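Isomerase/lactonizing enzyme (PDB 1RVK) is of unknown function but, as a magnesium-binding member of the enolase superfamily, probably abstracts a proton alpha to a carboxylate in an isomerisation or lactonisation. Local coordinates at residues M1-T13 with I62-R76. Residues are numbered along the deposited sequence; the frame is centred on the assembly and turned at random.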
loop_
_atom_site.group_PDB
_atom_site.type_symbol
_atom_site.label_atom_id
_atom_site.label_comp_id
_atom_site.label_asym_id
_atom_site.label_seq_id
_atom_site.Cartn_x
_atom_site.Cartn_y
_atom_site.Cartn_z
HETATM N N MSE A 1 28.113 -11.834 -8.492
HETATM C CA MSE A 1 26.675 -11.576 -8.178
HETATM C C MSE A 1 26.342 -12.018 -6.758
HETATM O O MSE A 1 25.186 -11.966 -6.334
HETATM C CB MSE A 1 25.772 -12.317 -9.169
HETATM C CG MSE A 1 25.823 -13.838 -9.084
HETATM SE SE MSE A 1 27.561 -14.608 -9.479
HETATM C CE MSE A 1 27.542 -16.070 -8.226
ATOM N N ILE A 2 27.364 -12.453 -6.030
ATOM C CA ILE A 2 27.195 -12.913 -4.658
ATOM C C ILE A 2 27.032 -11.749 -3.683
ATOM O O ILE A 2 27.744 -10.748 -3.766
ATOM C CB ILE A 2 28.405 -13.767 -4.211
ATOM C CG1 ILE A 2 28.511 -15.016 -5.088
ATOM C CG2 ILE A 2 28.260 -14.162 -2.748
ATOM C CD1 ILE A 2 27.311 -15.950 -4.981
ATOM N N ILE A 3 26.084 -11.887 -2.762
ATOM C CA ILE A 3 25.820 -10.859 -1.758
ATOM C C ILE A 3 26.931 -10.846 -0.708
ATOM O O ILE A 3 27.260 -11.884 -0.125
ATOM C CB ILE A 3 24.472 -11.119 -1.050
ATOM C CG1 ILE A 3 23.332 -11.015 -2.067
ATOM C CG2 ILE A 3 24.277 -10.129 0.101
ATOM C CD1 ILE A 3 21.968 -11.398 -1.516
ATOM N N THR A 4 27.503 -9.670 -0.464
ATOM C CA THR A 4 28.576 -9.546 0.513
ATOM C C THR A 4 28.194 -8.728 1.739
ATOM O O THR A 4 28.795 -8.889 2.801
ATOM C CB THR A 4 29.840 -8.910 -0.114
ATOM O OG1 THR A 4 29.507 -7.634 -0.679
ATOM C CG2 THR A 4 30.405 -9.811 -1.200
ATOM N N ASP A 5 27.195 -7.859 1.602
ATOM C CA ASP A 5 26.777 -7.019 2.725
ATOM C C ASP A 5 25.282 -6.719 2.761
ATOM O O ASP A 5 24.631 -6.614 1.722
ATOM C CB ASP A 5 27.514 -5.677 2.677
ATOM C CG ASP A 5 29.019 -5.830 2.678
ATOM O OD1 ASP A 5 29.593 -6.064 3.761
ATOM O OD2 ASP A 5 29.625 -5.716 1.589
ATOM N N VAL A 6 24.758 -6.582 3.975
ATOM C CA VAL A 6 23.362 -6.219 4.210
ATOM C C VAL A 6 23.479 -5.128 5.269
ATOM O O VAL A 6 23.917 -5.389 6.391
ATOM C CB VAL A 6 22.532 -7.388 4.775
ATOM C CG1 VAL A 6 21.102 -6.922 5.039
ATOM C CG2 VAL A 6 22.526 -8.543 3.789
ATOM N N GLU A 7 23.109 -3.904 4.912
ATOM C CA GLU A 7 23.233 -2.790 5.843
ATOM C C GLU A 7 21.955 -1.982 6.013
ATOM O O GLU A 7 21.150 -1.863 5.093
ATOM C CB GLU A 7 24.350 -1.860 5.370
ATOM C CG GLU A 7 25.587 -2.602 4.879
ATOM C CD GLU A 7 26.603 -1.685 4.222
ATOM O OE1 GLU A 7 26.189 -0.766 3.480
ATOM O OE2 GLU A 7 27.817 -1.894 4.436
ATOM N N VAL A 8 21.787 -1.423 7.205
ATOM C CA VAL A 8 20.628 -0.601 7.515
ATOM C C VAL A 8 21.109 0.772 7.956
ATOM O O VAL A 8 21.976 0.888 8.821
ATOM C CB VAL A 8 19.780 -1.215 8.650
ATOM C CG1 VAL A 8 18.646 -0.263 9.028
ATOM C CG2 VAL A 8 19.214 -2.558 8.204
ATOM N N ARG A 9 20.548 1.807 7.343
ATOM C CA ARG A 9 20.895 3.180 7.678
ATOM C C ARG A 9 19.626 3.889 8.113
ATOM O O ARG A 9 18.673 4.009 7.341
ATOM C CB ARG A 9 21.502 3.893 6.463
ATOM C CG ARG A 9 22.851 3.337 6.029
ATOM C CD ARG A 9 23.365 4.036 4.781
ATOM N NE ARG A 9 24.750 3.673 4.488
ATOM C CZ ARG A 9 25.154 2.454 4.143
ATOM N NH1 ARG A 9 24.279 1.462 4.040
ATOM N NH2 ARG A 9 26.440 2.224 3.907
ATOM N N VAL A 10 19.609 4.337 9.363
ATOM C CA VAL A 10 18.456 5.043 9.897
ATOM C C VAL A 10 18.741 6.536 9.839
ATOM O O VAL A 10 19.823 6.989 10.222
ATOM C CB VAL A 10 18.172 4.626 11.357
ATOM C CG1 VAL A 10 16.904 5.305 11.861
ATOM C CG2 VAL A 10 18.027 3.113 11.442
ATOM N N PHE A 11 17.771 7.297 9.347
ATOM C CA PHE A 11 17.923 8.739 9.234
ATOM C C PHE A 11 16.613 9.422 9.594
ATOM O O PHE A 11 15.585 8.760 9.753
ATOM C CB PHE A 11 18.322 9.120 7.808
ATOM C CG PHE A 11 17.310 8.724 6.770
ATOM C CD1 PHE A 11 17.240 7.412 6.310
ATOM C CD2 PHE A 11 16.412 9.663 6.265
ATOM C CE1 PHE A 11 16.289 7.038 5.358
ATOM C CE2 PHE A 11 15.458 9.301 5.315
ATOM C CZ PHE A 11 15.396 7.985 4.861
ATOM N N ARG A 12 16.652 10.747 9.716
ATOM C CA ARG A 12 15.462 11.516 10.064
ATOM C C ARG A 12 14.868 12.222 8.846
ATOM O O ARG A 12 15.572 12.917 8.117
ATOM C CB ARG A 12 15.802 12.577 11.118
ATOM C CG ARG A 12 16.715 12.103 12.238
ATOM C CD ARG A 12 17.350 13.295 12.957
ATOM N NE ARG A 12 18.520 12.910 13.746
ATOM C CZ ARG A 12 18.470 12.165 14.846
ATOM N NH1 ARG A 12 17.304 11.721 15.297
ATOM N NH2 ARG A 12 19.587 11.857 15.494
ATOM N N THR A 13 13.570 12.032 8.631
ATOM C CA THR A 13 12.872 12.684 7.534
ATOM C C THR A 13 11.915 13.698 8.167
ATOM O O THR A 13 11.335 13.439 9.222
ATOM C CB THR A 13 12.068 11.670 6.679
ATOM O OG1 THR A 13 11.406 12.363 5.615
ATOM C CG2 THR A 13 11.026 10.951 7.524
ATOM N N ILE A 62 17.948 -8.315 11.590
ATOM C CA ILE A 62 19.012 -8.378 10.596
ATOM C C ILE A 62 20.038 -9.459 10.928
ATOM O O ILE A 62 20.400 -10.271 10.080
ATOM C CB ILE A 62 19.752 -7.018 10.483
ATOM C CG1 ILE A 62 18.783 -5.933 10.007
ATOM C CG2 ILE A 62 20.947 -7.145 9.544
ATOM C CD1 ILE A 62 18.169 -6.196 8.641
ATOM N N GLU A 63 20.496 -9.476 12.172
ATOM C CA GLU A 63 21.507 -10.441 12.580
ATOM C C GLU A 63 21.004 -11.871 12.704
ATOM O O GLU A 63 21.659 -12.810 12.248
ATOM C CB GLU A 63 22.134 -9.999 13.903
ATOM C CG GLU A 63 22.758 -8.613 13.839
ATOM C CD GLU A 63 23.929 -8.540 12.873
ATOM O OE1 GLU A 63 24.289 -7.418 12.462
ATOM O OE2 GLU A 63 24.493 -9.601 12.531
ATOM N N LYS A 64 19.835 -12.037 13.308
ATOM C CA LYS A 64 19.286 -13.368 13.516
ATOM C C LYS A 64 18.662 -14.019 12.286
ATOM O O LYS A 64 18.691 -15.243 12.156
ATOM C CB LYS A 64 18.259 -13.331 14.654
ATOM C CG LYS A 64 17.758 -14.701 15.082
ATOM C CD LYS A 64 16.805 -14.600 16.262
ATOM C CE LYS A 64 16.353 -15.976 16.726
ATOM N NZ LYS A 64 15.435 -15.890 17.896
ATOM N N PHE A 65 18.120 -13.215 11.373
ATOM C CA PHE A 65 17.464 -13.775 10.196
ATOM C C PHE A 65 17.975 -13.370 8.816
ATOM O O PHE A 65 18.407 -14.218 8.040
ATOM C CB PHE A 65 15.963 -13.458 10.249
ATOM C CG PHE A 65 15.307 -13.841 11.544
ATOM C CD1 PHE A 65 15.084 -15.179 11.859
ATOM C CD2 PHE A 65 14.929 -12.864 12.459
ATOM C CE1 PHE A 65 14.490 -15.538 13.072
ATOM C CE2 PHE A 65 14.334 -13.213 13.675
ATOM C CZ PHE A 65 14.117 -14.554 13.980
ATOM N N VAL A 66 17.917 -12.078 8.506
ATOM C CA VAL A 66 18.301 -11.600 7.181
ATOM C C VAL A 66 19.719 -11.905 6.708
ATOM O O VAL A 66 19.899 -12.423 5.608
ATOM C CB VAL A 66 18.029 -10.090 7.043
ATOM C CG1 VAL A 66 18.310 -9.636 5.613
ATOM C CG2 VAL A 66 16.575 -9.798 7.406
ATOM N N LYS A 67 20.727 -11.592 7.514
ATOM C CA LYS A 67 22.097 -11.867 7.091
ATOM C C LYS A 67 22.360 -13.355 6.892
ATOM O O LYS A 67 23.034 -13.746 5.943
ATOM C CB LYS A 67 23.096 -11.300 8.102
ATOM C CG LYS A 67 23.237 -9.794 8.014
ATOM C CD LYS A 67 24.287 -9.275 8.978
ATOM C CE LYS A 67 24.495 -7.783 8.793
ATOM N NZ LYS A 67 25.497 -7.229 9.749
ATOM N N LYS A 68 21.819 -14.182 7.782
ATOM C CA LYS A 68 22.014 -15.625 7.690
ATOM C C LYS A 68 21.473 -16.225 6.397
ATOM O O LYS A 68 21.970 -17.242 5.923
ATOM C CB LYS A 68 21.362 -16.326 8.881
ATOM C CG LYS A 68 22.007 -16.019 10.217
ATOM C CD LYS A 68 21.324 -16.817 11.314
ATOM C CE LYS A 68 21.962 -16.575 12.667
ATOM N NZ LYS A 68 21.257 -17.358 13.721
ATOM N N VAL A 69 20.452 -15.595 5.828
ATOM C CA VAL A 69 19.867 -16.087 4.590
ATOM C C VAL A 69 20.540 -15.516 3.346
ATOM O O VAL A 69 20.815 -16.246 2.394
ATOM C CB VAL A 69 18.355 -15.752 4.515
ATOM C CG1 VAL A 69 17.804 -16.102 3.133
ATOM C CG2 VAL A 69 17.605 -16.513 5.596
ATOM N N LEU A 70 20.823 -14.216 3.367
ATOM C CA LEU A 70 21.406 -13.536 2.211
ATOM C C LEU A 70 22.915 -13.575 1.974
ATOM O O LEU A 70 23.352 -13.809 0.855
ATOM C CB LEU A 70 20.976 -12.067 2.206
ATOM C CG LEU A 70 19.488 -11.719 2.130
ATOM C CD1 LEU A 70 19.339 -10.215 1.921
ATOM C CD2 LEU A 70 18.836 -12.470 0.991
ATOM N N ILE A 71 23.708 -13.323 3.009
ATOM C CA ILE A 71 25.159 -13.288 2.849
ATOM C C ILE A 71 25.751 -14.529 2.191
ATOM O O ILE A 71 25.525 -15.652 2.642
ATOM C CB ILE A 71 25.864 -13.048 4.206
ATOM C CG1 ILE A 71 25.393 -11.717 4.804
ATOM C CG2 ILE A 71 27.379 -13.009 4.013
ATOM C CD1 ILE A 71 25.760 -10.499 3.974
ATOM N N GLY A 72 26.505 -14.309 1.117
ATOM C CA GLY A 72 27.144 -15.401 0.399
ATOM C C GLY A 72 26.263 -16.082 -0.631
ATOM O O GLY A 72 26.645 -17.098 -1.217
ATOM N N GLU A 73 25.089 -15.512 -0.874
ATOM C CA GLU A 73 24.140 -16.090 -1.818
ATOM C C GLU A 73 24.015 -15.271 -3.105
ATOM O O GLU A 73 24.234 -14.063 -3.103
ATOM C CB GLU A 73 22.775 -16.196 -1.131
ATOM C CG GLU A 73 22.131 -17.567 -1.197
ATOM C CD GLU A 73 23.038 -18.673 -0.689
ATOM O OE1 GLU A 73 23.398 -18.672 0.507
ATOM O OE2 GLU A 73 23.391 -19.550 -1.497
ATOM N N ASP A 74 23.664 -15.945 -4.199
ATOM C CA ASP A 74 23.473 -15.301 -5.501
ATOM C C ASP A 74 22.227 -14.432 -5.337
ATOM O O ASP A 74 21.142 -14.952 -5.081
ATOM C CB ASP A 74 23.227 -16.375 -6.566
ATOM C CG ASP A 74 23.128 -15.812 -7.973
ATOM O OD1 ASP A 74 22.653 -14.669 -8.145
ATOM O OD2 ASP A 74 23.515 -16.533 -8.921
ATOM N N HIS A 75 22.373 -13.118 -5.482
ATOM C CA HIS A 75 21.232 -12.218 -5.294
ATOM C C HIS A 75 20.058 -12.450 -6.244
ATOM O O HIS A 75 18.938 -12.028 -5.959
ATOM C CB HIS A 75 21.671 -10.753 -5.409
ATOM C CG HIS A 75 21.864 -10.285 -6.820
ATOM N ND1 HIS A 75 23.014 -10.533 -7.539
ATOM C CD2 HIS A 75 21.047 -9.590 -7.647
ATOM C CE1 HIS A 75 22.897 -10.010 -8.748
ATOM N NE2 HIS A 75 21.713 -9.432 -8.840
ATOM N N ARG A 76 20.312 -13.109 -7.367
ATOM C CA ARG A 76 19.266 -13.354 -8.355
ATOM C C ARG A 76 18.314 -14.486 -7.984
ATOM O O ARG A 76 17.280 -14.661 -8.623
ATOM C CB ARG A 76 19.898 -13.663 -9.716
ATOM C CG ARG A 76 20.792 -12.557 -10.253
ATOM C CD ARG A 76 21.547 -13.035 -11.480
ATOM N NE ARG A 76 22.398 -14.180 -11.166
ATOM C CZ ARG A 76 23.059 -14.895 -12.071
ATOM N NH1 ARG A 76 23.811 -15.918 -11.690
ATOM N NH2 ARG A 76 22.962 -14.590 -13.358
HETATM O O HOH W 1 25.230 -4.709 8.553
#
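The imidazole of His75 meets the chain end edge-on: Met1 O lies in the ring plane, 2.9 Å from ND1, and receives that N-H on a lone pair, while Arg76 CG sits over one face of the ring, offset toward the rim. The backbone N of His75 reaches the same oxygen nearly straight, at 177°, so two donors from one residue grip the carbonyl. CG of His75 stands between its backbone N and carbonyl carbon (chi1 78°), which brings ND1 round to the oxygen that N already holds. Next to it the guanidinium of Arg76 takes Asp74 side-on, NE to OD1 and NH1 to OD2, both on syn lone pairs; OD1 also accepts from Arg76 N, closing an Asx turn. The side chain of Met1, a selenomethionine, crosses that of Asp74 at about a right angle, with its CG 3.4 Å from Asp74 OD1.

Further along, Ile3 N donates to Glu73 O, so that this bond and that of His75 N to Met1 O flank the single antiparallel bridge of Ile2 with Asp74; Gly72 N, within the type II turn Leu70–Glu73, returns a bond to Ile3 O (2.8 Å). Ile3 CD1 packs on Leu70 CB. The two branches of Val6 part company: CG1 goes to Val66 CG1, and CG2 to Ile71 CD1 at 3.8 Å. Lys67 runs out extended past Val6, and a water links its NZ to Val6 O, while Glu63 OE1 forms a salt bridge with the same ammonium group. Val8 CG2 ends the row on Ile62 CD1.

Helix 98-116 backs Val66 and Leu70. A three-stranded antiparallel sheet, with strand 3-15 at one edge, packed against helices is the alpha+beta N-terminal capping domain of the enolase superfamily.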